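Local coordinates for protein prophage lambdalm01, antigen B (Listeria monocytogenes, PDB 4ACV) that probably acts as a phage tail terminator, which in related phages forms a hexameric ring at the end of the tail tube, at residues L4-M7 with R8-A12; V74-I77 with D78-Q82. One frame throughout, in Å; residues are numbered along the deposited sequence.

Contact 1 of 2, residues L4-M7 with R8-A12; sequences LSFM and RVLEA
The carbonyl oxygen of S5 takes two amide N-H groups from the first turn of the helix, R8 N at 3.2 Å and V9 N at 3.4 Å from S5 O. Both bonds are weak: the chain is only starting to wind here. S5 is the N-cap of helix 6-19, and its OG accepts a weak capping bond from M7 N over 3.4 Å. From the next residue on, the bonding is regular helix. L10 N gives a 2.8 Å bond to F6 O, at an N-H...O angle of 169°, and E11 N meets M7 O just as closely.

Across the cap, L4 reaches forward with both of its methyls. CD1 presses on the aliphatic part of R8, 3.6 Å from R8 CG, with the two side chains at about a right angle, while L4 CD2 lies 4.1 Å from V9 CG2. Pairing the residue before the N-cap with the fourth residue of the helix makes this a hydrophobic staple, which closes apolar contact over the first turn. F6 has its CG between the backbone N and the carbonyl carbon (chi1 72°), and the ring runs alongside L10, which points the same way. L10 CD1 meets the ring at its edge, near the ring plane, 3.8 Å from F6 CD2. R8 continues past L4, bending at chi2 and chi3, and beyond this contact its NE pairs with an acidic side chain of another protein chain.

Within the subunit, F6 packs on M42 and Q45 and L10 on I40 and M42, all on strand 37-48. Q45 NE2 and Y58 OH both donate to L4 O, tying the residue ahead of the helix's N-cap to strands 37-48 and 55-66.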
ATOM      1  N   LEU B   4       5.494   6.711  27.389  1.00 25.96           N
ATOM      2  CA  LEU B   4       5.980   8.050  27.088  1.00 33.22           C
ATOM      3  C   LEU B   4       5.386   8.611  25.794  1.00 33.60           C
ATOM      4  O   LEU B   4       5.367   7.936  24.763  1.00 29.19           O
ATOM      5  CB  LEU B   4       7.508   8.028  27.000  1.00 33.06           C
ATOM      6  CG  LEU B   4       8.281   9.308  27.297  1.00 35.14           C
ATOM      7  CD1 LEU B   4       7.837   9.939  28.623  1.00 30.93           C
ATOM      8  CD2 LEU B   4       9.771   9.005  27.311  1.00 35.77           C
ATOM      9  N   SER B   5       4.896   9.846  25.865  1.00 33.24           N
ATOM     10  CA  SER B   5       4.375  10.568  24.705  1.00 29.96           C
ATOM     11  C   SER B   5       5.481  10.876  23.689  1.00 31.42           C
ATOM     12  O   SER B   5       6.625  11.120  24.068  1.00 32.38           O
ATOM     13  CB  SER B   5       3.712  11.882  25.152  1.00 32.51           C
ATOM     14  OG  SER B   5       3.473  12.748  24.047  1.00 31.20           O
ATOM     15  N   PHE B   6       5.133  10.886  22.406  1.00 28.23           N
ATOM     16  CA  PHE B   6       6.116  11.156  21.366  1.00 29.14           C
ATOM     17  C   PHE B   6       6.840  12.493  21.591  1.00 30.33           C
ATOM     18  O   PHE B   6       8.050  12.588  21.376  1.00 26.95           O
ATOM     19  CB  PHE B   6       5.487  11.096  19.965  1.00 18.15           C
ATOM     20  CG  PHE B   6       4.584  12.261  19.641  1.00 18.08           C
ATOM     21  CD1 PHE B   6       3.224  12.221  19.960  1.00 20.96           C
ATOM     22  CD2 PHE B   6       5.083  13.381  18.993  1.00 18.31           C
ATOM     23  CE1 PHE B   6       2.385  13.287  19.651  1.00 18.98           C
ATOM     24  CE2 PHE B   6       4.260  14.446  18.682  1.00 21.77           C
ATOM     25  CZ  PHE B   6       2.906  14.401  19.007  1.00 23.49           C
ATOM     26  N   MET B   7       6.106  13.507  22.042  1.00 26.36           N
ATOM     27  CA  MET B   7       6.669  14.848  22.214  1.00 30.45           C
ATOM     28  C   MET B   7       7.802  14.885  23.223  1.00 30.44           C
ATOM     29  O   MET B   7       8.777  15.602  23.041  1.00 33.10           O
ATOM     30  CB  MET B   7       5.593  15.842  22.629  1.00 32.17           C
ATOM     31  CG  MET B   7       4.869  16.482  21.467  1.00 37.55           C
ATOM     32  SD  MET B   7       4.067  17.997  21.991  1.00 47.05           S
ATOM     33  CE  MET B   7       5.473  18.943  22.559  1.00 77.28           C
ATOM     34  N   ARG B   8       7.655  14.113  24.292  1.00 30.58           N
ATOM     35  CA  ARG B   8       8.712  13.941  25.272  1.00 25.29           C
ATOM     36  C   ARG B   8       9.971  13.390  24.597  1.00 31.21           C
ATOM     37  O   ARG B   8      11.093  13.809  24.906  1.00 32.69           O
ATOM     38  CB  ARG B   8       8.246  12.977  26.357  1.00 34.81           C
ATOM     39  CG  ARG B   8       8.615  13.392  27.752  1.00 49.10           C
ATOM     40  CD  ARG B   8       7.876  14.646  28.169  1.00 55.80           C
ATOM     41  NE  ARG B   8       7.183  14.443  29.435  1.00 60.82           N
ATOM     42  CZ  ARG B   8       7.796  14.327  30.608  1.00 61.02           C
ATOM     43  NH1 ARG B   8       9.119  14.395  30.670  1.00 58.86           N
ATOM     44  NH2 ARG B   8       7.090  14.143  31.716  1.00 64.02           N
ATOM     45  N   VAL B   9       9.782  12.447  23.674  1.00 29.74           N
ATOM     46  CA  VAL B   9      10.902  11.880  22.922  1.00 30.45           C
ATOM     47  C   VAL B   9      11.498  12.908  21.945  1.00 25.55           C
ATOM     48  O   VAL B   9      12.715  13.053  21.861  1.00 25.65           O
ATOM     49  CB  VAL B   9      10.513  10.566  22.198  1.00 31.28           C
ATOM     50  CG1 VAL B   9      11.673  10.064  21.352  1.00 28.28           C
ATOM     51  CG2 VAL B   9      10.092   9.502  23.211  1.00 25.40           C
ATOM     52  N   LEU B  10      10.634  13.620  21.225  1.00 19.26           N
ATOM     53  CA  LEU B  10      11.047  14.778  20.438  1.00 22.04           C
ATOM     54  C   LEU B  10      11.934  15.726  21.247  1.00 26.22           C
ATOM     55  O   LEU B  10      13.054  16.055  20.836  1.00 24.45           O
ATOM     56  CB  LEU B  10       9.838  15.545  19.901  1.00 25.11           C
ATOM     57  CG  LEU B  10       9.110  14.917  18.707  1.00 31.34           C
ATOM     58  CD1 LEU B  10       7.958  15.802  18.240  1.00 28.29           C
ATOM     59  CD2 LEU B  10      10.060  14.625  17.555  1.00 25.13           C
ATOM     60  N   GLU B  11      11.431  16.161  22.399  1.00 27.20           N
ATOM     61  CA  GLU B  11      12.180  17.067  23.251  1.00 28.82           C
ATOM     62  C   GLU B  11      13.521  16.501  23.704  1.00 27.48           C
ATOM     63  O   GLU B  11      14.523  17.218  23.732  1.00 32.03           O
ATOM     64  CB  GLU B  11      11.348  17.504  24.460  1.00 36.87           C
ATOM     65  CG  GLU B  11      10.591  18.799  24.222  1.00 47.95           C
ATOM     66  CD  GLU B  11      11.491  19.924  23.715  1.00 53.34           C
ATOM     67  OE1 GLU B  11      12.727  19.868  23.928  1.00 59.34           O
ATOM     68  OE2 GLU B  11      10.959  20.870  23.096  1.00 51.09           O
ATOM     69  N   ALA B  12      13.539  15.223  24.071  1.00 25.00           N
ATOM     70  CA  ALA B  12      14.772  14.598  24.536  1.00 28.70           C
ATOM     71  C   ALA B  12      15.851  14.723  23.458  1.00 27.75           C
ATOM     72  O   ALA B  12      16.978  15.082  23.747  1.00 25.98           O
ATOM     73  CB  ALA B  12      14.541  13.117  24.920  1.00 21.64           C
TER

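Contact 2 of 2, residues V74-I77 with D78-Q82; sequences VEMI and DTLIQ. Unlike the reference sequence in segment 74-77: M76 (reference Lys).
Helix 71-82 supplies two successive turns here, with the regular i to i+4 bonds of an alpha-helix and one side chain joining in. The oxygen gripped twice is E75 O. It accepts T79 N at 2.9 Å and also the hydroxyl of T79, whose OG1 sits 2.8 Å from E75 O. The two donors come from opposite faces of the carbonyl plane. With OG1 anti to its own carbonyl carbon (chi1 -61°), T79 turns the hydroxyl back along the helix to the preceding turn, where its proton is used inside the helix.

Two further i, i+4 pairs touch through carbon. I81 lies alongside I77, the two pointing the same way, and its CD1 comes to 3.6 Å from I77 CG2. The main-chain bond from I81 N to I77 O is nearly straight, with an N-H...O angle of 171°. M76 and L80 run side by side more loosely, CG of M76 being 4.1 Å from L80 CD1; position 76 is a lysine in the reference sequence. Outside the contact, E75 OE2 pairs with a basic side chain of another protein chain.

I77 and I81 face the sheet: both pack on I62 of strand 55-66, and I81 also reaches F117 of strand 110-122 and V96 of strand 92-99. L80 and I81 lean on L17 of helix 6-19.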
ATOM      1  N   VAL B  74      25.378  16.494   8.350  1.00 31.40           N
ATOM      2  CA  VAL B  74      24.505  15.316   8.409  1.00 33.60           C
ATOM      3  C   VAL B  74      25.061  14.241   9.350  1.00 27.56           C
ATOM      4  O   VAL B  74      24.338  13.687  10.166  1.00 28.81           O
ATOM      5  CB  VAL B  74      24.247  14.720   6.995  1.00 23.59           C
ATOM      6  CG1 VAL B  74      23.771  13.292   7.087  1.00 18.15           C
ATOM      7  CG2 VAL B  74      23.225  15.564   6.255  1.00 27.03           C
ATOM      8  N   GLU B  75      26.353  13.967   9.230  1.00 27.18           N
ATOM      9  CA  GLU B  75      27.029  13.005  10.097  1.00 28.92           C
ATOM     10  C   GLU B  75      27.126  13.459  11.551  1.00 28.63           C
ATOM     11  O   GLU B  75      27.098  12.633  12.461  1.00 32.71           O
ATOM     12  CB  GLU B  75      28.429  12.678   9.565  1.00 31.61           C
ATOM     13  CG  GLU B  75      28.443  11.566   8.533  1.00 45.43           C
ATOM     14  CD  GLU B  75      29.846  11.191   8.084  1.00 55.96           C
ATOM     15  OE1 GLU B  75      30.746  12.059   8.132  1.00 64.93           O
ATOM     16  OE2 GLU B  75      30.047  10.027   7.674  1.00 50.89           O
ATOM     17  N   MET B  76      27.256  14.763  11.774  1.00 19.92           N
ATOM     18  CA  MET B  76      27.277  15.264  13.137  1.00 24.44           C
ATOM     19  C   MET B  76      25.953  14.888  13.799  1.00 26.57           C
ATOM     20  O   MET B  76      25.926  14.242  14.848  1.00 24.37           O
ATOM     21  CB  MET B  76      27.515  16.779  13.166  1.00 28.58           C
ATOM     22  CG  MET B  76      27.417  17.433  14.555  1.00 33.75           C
ATOM     23  SD  MET B  76      28.288  19.014  14.639  1.00 95.48           S
ATOM     24  CE  MET B  76      27.476  19.869  15.977  1.00 34.78           C
ATOM     25  N   ILE B  77      24.856  15.265  13.157  1.00 27.34           N
ATOM     26  CA  ILE B  77      23.541  14.988  13.696  1.00 23.32           C
ATOM     27  C   ILE B  77      23.367  13.494  13.885  1.00 22.33           C
ATOM     28  O   ILE B  77      22.957  13.026  14.949  1.00 25.22           O
ATOM     29  CB  ILE B  77      22.452  15.533  12.763  1.00 25.95           C
ATOM     30  CG1 ILE B  77      22.488  17.068  12.762  1.00 26.20           C
ATOM     31  CG2 ILE B  77      21.079  14.989  13.176  1.00 24.44           C
ATOM     32  CD1 ILE B  77      21.632  17.734  11.687  1.00 20.36           C
ATOM     33  N   ASP B  78      23.698  12.754  12.838  1.00 21.49           N
ATOM     34  CA  ASP B  78      23.500  11.318  12.805  1.00 20.93           C
ATOM     35  C   ASP B  78      24.231  10.632  13.960  1.00 25.31           C
ATOM     36  O   ASP B  78      23.701   9.726  14.602  1.00 24.74           O
ATOM     37  CB  ASP B  78      24.018  10.777  11.481  1.00 21.59           C
ATOM     38  CG  ASP B  78      23.584   9.360  11.222  1.00 30.28           C
ATOM     39  OD1 ASP B  78      22.472   9.178  10.699  1.00 29.62           O
ATOM     40  OD2 ASP B  78      24.364   8.429  11.521  1.00 35.35           O
ATOM     41  N   THR B  79      25.455  11.070  14.221  1.00 22.29           N
ATOM     42  CA  THR B  79      26.280  10.453  15.248  1.00 22.06           C
ATOM     43  C   THR B  79      25.804  10.796  16.660  1.00 26.44           C
ATOM     44  O   THR B  79      25.818   9.947  17.548  1.00 31.87           O
ATOM     45  CB  THR B  79      27.755  10.856  15.080  1.00 25.36           C
ATOM     46  OG1 THR B  79      28.225  10.408  13.800  1.00 25.61           O
ATOM     47  CG2 THR B  79      28.610  10.254  16.190  1.00 20.03           C
ATOM     48  N   LEU B  80      25.388  12.038  16.872  1.00 25.39           N
ATOM     49  CA  LEU B  80      24.862  12.430  18.171  1.00 28.60           C
ATOM     50  C   LEU B  80      23.619  11.618  18.539  1.00 26.24           C
ATOM     51  O   LEU B  80      23.516  11.101  19.650  1.00 21.37           O
ATOM     52  CB  LEU B  80      24.567  13.930  18.209  1.00 23.14           C
ATOM     53  CG  LEU B  80      25.846  14.777  18.218  1.00 31.01           C
ATOM     54  CD1 LEU B  80      25.551  16.275  18.064  1.00 22.19           C
ATOM     55  CD2 LEU B  80      26.676  14.494  19.472  1.00 23.50           C
ATOM     56  N   ILE B  81      22.692  11.495  17.598  1.00 25.14           N
ATOM     57  CA  ILE B  81      21.461  10.755  17.838  1.00 28.30           C
ATOM     58  C   ILE B  81      21.752   9.289  18.202  1.00 31.17           C
ATOM     59  O   ILE B  81      21.152   8.742  19.129  1.00 25.90           O
ATOM     60  CB  ILE B  81      20.509  10.848  16.628  1.00 21.86           C
ATOM     61  CG1 ILE B  81      20.040  12.289  16.417  1.00 24.63           C
ATOM     62  CG2 ILE B  81      19.321   9.957  16.823  1.00 25.84           C
ATOM     63  CD1 ILE B  81      19.317  12.503  15.097  1.00 23.93           C
ATOM     64  N   GLN B  82      22.687   8.664  17.488  1.00 29.72           N
ATOM     65  CA  GLN B  82      23.085   7.291  17.804  1.00 33.77           C
ATOM     66  C   GLN B  82      23.794   7.137  19.151  1.00 33.03           C
ATOM     67  O   GLN B  82      23.829   6.044  19.705  1.00 29.75           O
ATOM     68  CB  GLN B  82      23.981   6.726  16.709  1.00 34.90           C
ATOM     69  CG  GLN B  82      23.276   6.485  15.407  1.00 34.04           C
ATOM     70  CD  GLN B  82      24.115   5.674  14.469  1.00 32.66           C
ATOM     71  OE1 GLN B  82      24.220   4.458  14.623  1.00 37.89           O
ATOM     72  NE2 GLN B  82      24.733   6.335  13.495  1.00 23.73           N
TER

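Both are local contacts between neighbouring turns, contact 1 at a helix start including its cap, contact 2 within a helix. They lie on opposite sides of the chain's centre, their own centres 18 Å apart and their nearest atoms about 8 Å apart. Contact 1 is mostly buried, and its weak opening bonds are supplemented by a serine cap and a leucine staple. Contact 2 is partly buried and combines an apolar side with exposed T79 and M76. Strand 55-66 receives both, through one hydrogen bond from Y58 to L4 O in contact 1 and isoleucine packing in contact 2. Each also offers one charged side chain to another chain, arginine in the first and glutamate in the second.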